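PDB 1OLT: oxygen-independent coproporphyrinogen III oxidase from Escherichia coli, which catalyses the oxygen-independent oxidative decarboxylation of coproporphyrinogen III to protoporphyrinogen IX in heme biosynthesis, using S-adenosylmethionine and a [4Fe-4S] cluster. Local coordinates for residues 371-376 with 438-443; 383-388 with 394-399. All blocks are in the same frame, centred on the assembly; numbering follows the deposited sequence.

Interaction 1. Residues 371-376 with 438-443; sequences RDVIKS and MCFDTY
V373 and F440 meet by a CH-pi contact that packs helix 365-380, in the range of the HemN C-terminal domain family of the helix-turn-helix clan, against the last modelled part of the chain. V373 sits on that helix; F440 lies in the type I beta turn M438-D441. The methyl CG1 of V373 stands over the middle of the F440 ring, 3.9 Å from its centroid and only 10° off the ring normal, so the ring takes the methyl on its face. CG1 is the branch anti to the backbone N (chi1 169°), and this rotation carries it out to the aromatic ring.

The second apolar touch is looser. I374 sets off alongside the contact, and the CG1 branch of its side chain lies 4.3 Å from F440 CB. One valine methyl thus covers the ring while the isoleucine flanks the root of the same side chain. Elsewhere F440 meets the ring of F400 edge-to-face and touches L377, one turn on from V373 in helix 365-380.

Polar interactions run within each segment or to outside partners, and none crosses between the two. R371 grips D372 side-on: NE and NH2 both converge on OD1 from the same face of the carboxylate, with OD1 close to the guanidinium plane. The turn is closed by D441 N bonding to M438 O at 3.2 Å, and R370 of the helix donates to the carbonyl of F440, so the residue that offers its ring to V373 also has its carbonyl bonded to the same helix. Beyond the turn D441 forms an Asx turn, its OD1 accepting from Y443 N at 2.8 Å nearly end-on to the C-O bond.

Interaction 2. Residues 383-388 with 394-399; sequences LDYSPI and LLFADY. Unlike the reference sequence in segment 383-388: S386 (reference Ala). Unlike the reference sequence in segment 394-399: L395 (reference His).
Y385 and F396 lie ring on ring in an offset stack, centroids 3.8 Å apart and planes inclined by 14°. The overlap is skewed: CD1 of Y385 sits over the centre of the F396 ring, whereas CD2 of F396 falls toward the rim of the tyrosine. Packing is tight here, with Y385 CE1 only 3.2 Å from F396 CE2. F396 CB also lies over the tyrosine face, making a CH-pi contact that extends the stack to the root of the phenylalanine. With CG anti to the backbone N (chi1 -153°), F396 holds its ring against the tyrosine. Were Y385 exchanged for an alanine, the stacked face of F396 would probably lose its aromatic partner and a gap would open beside that ring.

Two aliphatic residues fill in around the phenylalanine. CD2 of L383 reaches F396 CZ at 3.8 Å, and I388 brings CG2 near the plane of the ring at its edge; the same CG2 touches L394 CD2 at 4.1 Å.

Farther out, backbone hydrogen bonds pair L383 with I423 and Y385 with K421. E389 of helix 385-391 accepts from F396 N through OE2, tethering the residue that begins helix 396-399. No hydrogen bond joins the two segments themselves; the contact is apolar and aromatic in character, so its cohesion probably rests on dispersion and the close fit of the two rings.

Both contacts are buried and lie in the C-terminal part of the chain, away from the iron-sulfur and S-adenosylmethionine sites, and interaction 2 is nested within the loop that interaction 1 closes. They share one apolar interior: V373 of helix 365-380 packs by CG2 against I388 CD1 at 3.5 Å and by CG1 against L383 CD2, while F440 CE1 approaches F396 CZ. F400 meets both phenylalanines. Interaction 1, a long-range contact with the last modelled residues, is small and puts a methyl over a ring; interaction 2, a contact between segments six residues apart, buries nearly twice the area, 280 against 152 Å², and stacks two rings.

Interaction 1. Residues 371-376 with 438-443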
loop_
_atom_site.group_PDB
_atom_site.type_symbol
_atom_site.label_atom_id
_atom_site.label_comp_id
_atom_site.label_asym_id
_atom_site.label_seq_id
_atom_site.Cartn_x
_atom_site.Cartn_y
_atom_site.Cartn_z
ATOM N N ARG A 371 10.583 14.017 -3.901
ATOM C CA ARG A 371 10.171 12.634 -3.730
ATOM C C ARG A 371 11.183 11.907 -2.861
ATOM O O ARG A 371 10.809 11.172 -1.935
ATOM C CB ARG A 371 10.052 11.904 -5.087
ATOM C CG ARG A 371 9.669 10.446 -4.995
ATOM C CD ARG A 371 10.062 9.607 -6.212
ATOM N NE ARG A 371 11.463 9.847 -6.465
ATOM C CZ ARG A 371 12.073 9.822 -7.635
ATOM N NH1 ARG A 371 11.432 9.493 -8.754
ATOM N NH2 ARG A 371 13.372 10.117 -7.681
ATOM N N ASP A 372 12.457 12.086 -3.171
ATOM C CA ASP A 372 13.497 11.385 -2.416
ATOM C C ASP A 372 13.625 11.905 -0.961
ATOM O O ASP A 372 13.892 11.121 -0.068
ATOM C CB ASP A 372 14.867 11.483 -3.109
ATOM C CG ASP A 372 14.902 10.770 -4.457
ATOM O OD1 ASP A 372 13.980 9.979 -4.723
ATOM O OD2 ASP A 372 15.813 10.939 -5.304
ATOM N N VAL A 373 13.407 13.197 -0.739
ATOM C CA VAL A 373 13.365 13.752 0.621
ATOM C C VAL A 373 12.238 13.098 1.427
ATOM O O VAL A 373 12.428 12.596 2.541
ATOM C CB VAL A 373 13.180 15.280 0.569
ATOM C CG1 VAL A 373 12.860 15.853 1.938
ATOM C CG2 VAL A 373 14.450 15.943 -0.002
ATOM N N ILE A 374 11.059 13.092 0.819
ATOM C CA ILE A 374 9.859 12.636 1.477
ATOM C C ILE A 374 9.962 11.129 1.735
ATOM O O ILE A 374 9.689 10.715 2.838
ATOM C CB ILE A 374 8.602 13.051 0.663
ATOM C CG1 ILE A 374 8.438 14.585 0.757
ATOM C CG2 ILE A 374 7.337 12.285 1.155
ATOM C CD1 ILE A 374 7.374 15.211 -0.141
ATOM N N LYS A 375 10.414 10.337 0.747
ATOM C CA LYS A 375 10.599 8.874 0.915
ATOM C C LYS A 375 11.528 8.564 2.057
ATOM O O LYS A 375 11.227 7.721 2.871
ATOM C CB LYS A 375 11.177 8.192 -0.340
ATOM C CG LYS A 375 10.200 7.920 -1.416
ATOM C CD LYS A 375 10.843 7.271 -2.723
ATOM C CE LYS A 375 11.715 6.013 -2.448
ATOM N NZ LYS A 375 13.043 6.395 -1.809
ATOM N N SER A 376 12.675 9.241 2.102
ATOM C CA SER A 376 13.595 9.116 3.244
ATOM C C SER A 376 12.970 9.415 4.616
ATOM O O SER A 376 13.244 8.727 5.569
ATOM C CB SER A 376 14.820 10.031 3.055
ATOM O OG SER A 376 15.654 9.975 4.209
ATOM N N MET A 438 4.847 17.387 4.756
ATOM C CA MET A 438 4.068 18.463 4.151
ATOM C C MET A 438 4.863 19.772 4.000
ATOM O O MET A 438 4.535 20.600 3.134
ATOM C CB MET A 438 2.801 18.726 4.981
ATOM C CG MET A 438 1.584 19.225 4.196
ATOM S SD MET A 438 -0.065 19.039 5.060
ATOM C CE MET A 438 0.414 18.794 6.843
ATOM N N CYS A 439 5.889 19.975 4.832
ATOM C CA CYS A 439 6.743 21.181 4.706
ATOM C C CYS A 439 7.521 21.243 3.395
ATOM O O CYS A 439 7.965 22.341 2.966
ATOM C CB CYS A 439 7.723 21.284 5.868
ATOM S SG CYS A 439 6.849 21.429 7.420
ATOM N N PHE A 440 7.676 20.075 2.779
ATOM C CA PHE A 440 8.378 19.920 1.520
ATOM C C PHE A 440 7.469 19.807 0.279
ATOM O O PHE A 440 7.960 19.635 -0.837
ATOM C CB PHE A 440 9.328 18.725 1.620
ATOM C CG PHE A 440 10.444 18.954 2.576
ATOM C CD1 PHE A 440 11.606 19.618 2.168
ATOM C CD2 PHE A 440 10.337 18.561 3.896
ATOM C CE1 PHE A 440 12.652 19.856 3.056
ATOM C CE2 PHE A 440 11.371 18.808 4.782
ATOM C CZ PHE A 440 12.541 19.479 4.350
ATOM N N ASP A 441 6.157 19.927 0.451
ATOM C CA ASP A 441 5.234 19.719 -0.667
ATOM C C ASP A 441 4.912 21.067 -1.353
ATOM O O ASP A 441 4.275 21.941 -0.758
ATOM C CB ASP A 441 3.982 19.013 -0.138
ATOM C CG ASP A 441 3.029 18.578 -1.242
ATOM O OD1 ASP A 441 3.071 19.161 -2.353
ATOM O OD2 ASP A 441 2.190 17.671 -1.069
ATOM N N THR A 442 5.367 21.242 -2.592
ATOM C CA THR A 442 5.139 22.492 -3.301
ATOM C C THR A 442 3.712 22.630 -3.819
ATOM O O THR A 442 3.270 23.731 -4.097
ATOM C CB THR A 442 6.110 22.651 -4.479
ATOM O OG1 THR A 442 6.029 21.505 -5.334
ATOM C CG2 THR A 442 7.550 22.670 -3.990
ATOM N N TYR A 443 3.011 21.514 -3.959
ATOM C CA TYR A 443 1.686 21.504 -4.588
ATOM C C TYR A 443 0.618 22.198 -3.730
ATOM O O TYR A 443 -0.318 22.826 -4.275
ATOM C CB TYR A 443 1.312 20.059 -5.066
ATOM C CG TYR A 443 2.247 19.662 -6.188
ATOM C CD1 TYR A 443 2.007 20.084 -7.495
ATOM C CD2 TYR A 443 3.432 18.968 -5.933
ATOM C CE1 TYR A 443 2.887 19.771 -8.533
ATOM C CE2 TYR A 443 4.319 18.646 -6.974
ATOM C CZ TYR A 443 4.031 19.044 -8.264
ATOM O OH TYR A 443 4.888 18.759 -9.295
#

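Interaction 2. Residues 383-388 with 394-399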
loop_
_atom_site.group_PDB
_atom_site.type_symbol
_atom_site.label_atom_id
_atom_site.label_comp_id
_atom_site.label_asym_id
_atom_site.label_seq_id
_atom_site.Cartn_x
_atom_site.Cartn_y
_atom_site.Cartn_z
ATOM N N LEU A 383 16.795 12.360 7.657
ATOM C CA LEU A 383 17.258 12.879 6.366
ATOM C C LEU A 383 18.670 13.482 6.531
ATOM O O LEU A 383 18.864 14.500 7.234
ATOM C CB LEU A 383 16.302 13.931 5.842
ATOM C CG LEU A 383 16.592 14.492 4.443
ATOM C CD1 LEU A 383 16.428 13.461 3.324
ATOM C CD2 LEU A 383 15.692 15.673 4.195
ATOM N N ASP A 384 19.628 12.818 5.898
ATOM C CA ASP A 384 21.000 13.270 5.791
ATOM C C ASP A 384 21.076 14.252 4.614
ATOM O O ASP A 384 20.780 13.856 3.477
ATOM C CB ASP A 384 21.906 12.088 5.505
ATOM C CG ASP A 384 22.184 11.245 6.737
ATOM O OD1 ASP A 384 22.668 11.812 7.751
ATOM O OD2 ASP A 384 21.985 9.995 6.782
ATOM N N TYR A 385 21.446 15.525 4.859
ATOM C CA TYR A 385 21.498 16.486 3.746
ATOM C C TYR A 385 22.538 16.088 2.717
ATOM O O TYR A 385 22.291 16.148 1.530
ATOM C CB TYR A 385 21.801 17.914 4.224
ATOM C CG TYR A 385 20.712 18.569 5.053
ATOM C CD1 TYR A 385 19.395 18.114 5.016
ATOM C CD2 TYR A 385 21.016 19.649 5.900
ATOM C CE1 TYR A 385 18.419 18.690 5.777
ATOM C CE2 TYR A 385 20.021 20.249 6.674
ATOM C CZ TYR A 385 18.721 19.743 6.609
ATOM O OH TYR A 385 17.706 20.294 7.344
ATOM N N SER A 386 23.690 15.652 3.190
ATOM C CA SER A 386 24.880 15.511 2.326
ATOM C C SER A 386 24.640 14.677 1.030
ATOM O O SER A 386 24.945 15.165 -0.064
ATOM C CB SER A 386 26.076 14.967 3.127
ATOM O OG SER A 386 27.040 15.976 3.354
ATOM N N PRO A 387 24.118 13.446 1.156
ATOM C CA PRO A 387 23.755 12.622 -0.025
ATOM C C PRO A 387 22.826 13.305 -1.062
ATOM O O PRO A 387 23.057 13.178 -2.272
ATOM C CB PRO A 387 23.064 11.403 0.595
ATOM C CG PRO A 387 23.713 11.287 1.976
ATOM C CD PRO A 387 23.893 12.722 2.427
ATOM N N ILE A 388 21.797 14.013 -0.594
ATOM C CA ILE A 388 20.925 14.762 -1.506
ATOM C C ILE A 388 21.718 15.888 -2.215
ATOM O O ILE A 388 21.626 16.064 -3.436
ATOM C CB ILE A 388 19.648 15.238 -0.761
ATOM C CG1 ILE A 388 18.739 14.020 -0.564
ATOM C CG2 ILE A 388 18.912 16.321 -1.548
ATOM C CD1 ILE A 388 17.494 14.278 0.139
ATOM N N LEU A 394 23.191 20.422 -5.191
ATOM C CA LEU A 394 22.571 21.575 -4.534
ATOM C C LEU A 394 23.100 21.773 -3.117
ATOM O O LEU A 394 23.747 20.880 -2.561
ATOM C CB LEU A 394 21.023 21.430 -4.585
ATOM C CG LEU A 394 20.096 20.669 -3.587
ATOM C CD1 LEU A 394 19.202 19.770 -4.364
ATOM C CD2 LEU A 394 20.751 19.879 -2.455
ATOM N N LEU A 395 22.860 22.958 -2.554
ATOM C CA LEU A 395 23.098 23.204 -1.125
ATOM C C LEU A 395 21.736 23.273 -0.452
ATOM O O LEU A 395 20.934 24.134 -0.767
ATOM C CB LEU A 395 23.899 24.501 -0.874
ATOM C CG LEU A 395 24.458 24.576 0.568
ATOM C CD1 LEU A 395 25.862 23.921 0.678
ATOM C CD2 LEU A 395 24.473 26.010 1.135
ATOM N N PHE A 396 21.485 22.341 0.461
ATOM C CA PHE A 396 20.186 22.140 1.058
ATOM C C PHE A 396 19.518 23.359 1.625
ATOM O O PHE A 396 18.308 23.562 1.367
ATOM C CB PHE A 396 20.271 21.135 2.182
ATOM C CG PHE A 396 18.981 20.414 2.407
ATOM C CD1 PHE A 396 18.724 19.241 1.742
ATOM C CD2 PHE A 396 18.014 20.932 3.262
ATOM C CE1 PHE A 396 17.529 18.570 1.922
ATOM C CE2 PHE A 396 16.795 20.265 3.469
ATOM C CZ PHE A 396 16.560 19.079 2.799
ATOM N N ALA A 397 20.262 24.156 2.400
ATOM C CA ALA A 397 19.643 25.272 3.079
ATOM C C ALA A 397 18.903 26.206 2.064
ATOM O O ALA A 397 17.980 26.940 2.457
ATOM C CB ALA A 397 20.845 26.072 3.952
ATOM N N ASP A 398 19.344 26.193 0.793
ATOM C CA ASP A 398 18.973 27.269 -0.155
ATOM C C ASP A 398 17.857 26.761 -0.916
ATOM O O ASP A 398 16.781 27.314 -0.949
ATOM C CB ASP A 398 20.130 27.614 -1.114
ATOM C CG ASP A 398 21.299 28.139 -0.379
ATOM O OD1 ASP A 398 21.255 28.078 0.895
ATOM O OD2 ASP A 398 22.287 28.636 -0.973
ATOM N N TYR A 399 18.126 25.637 -1.533
ATOM C CA TYR A 399 17.168 25.006 -2.322
ATOM C C TYR A 399 15.861 24.783 -1.519
ATOM O O TYR A 399 14.772 24.928 -2.055
ATOM C CB TYR A 399 17.716 23.700 -2.780
ATOM C CG TYR A 399 16.920 23.180 -3.897
ATOM C CD1 TYR A 399 15.804 22.377 -3.659
ATOM C CD2 TYR A 399 17.243 23.485 -5.215
ATOM C CE1 TYR A 399 15.041 21.877 -4.717
ATOM C CE2 TYR A 399 16.475 22.970 -6.286
ATOM C CZ TYR A 399 15.388 22.178 -6.022
ATOM O OH TYR A 399 14.636 21.676 -7.071
#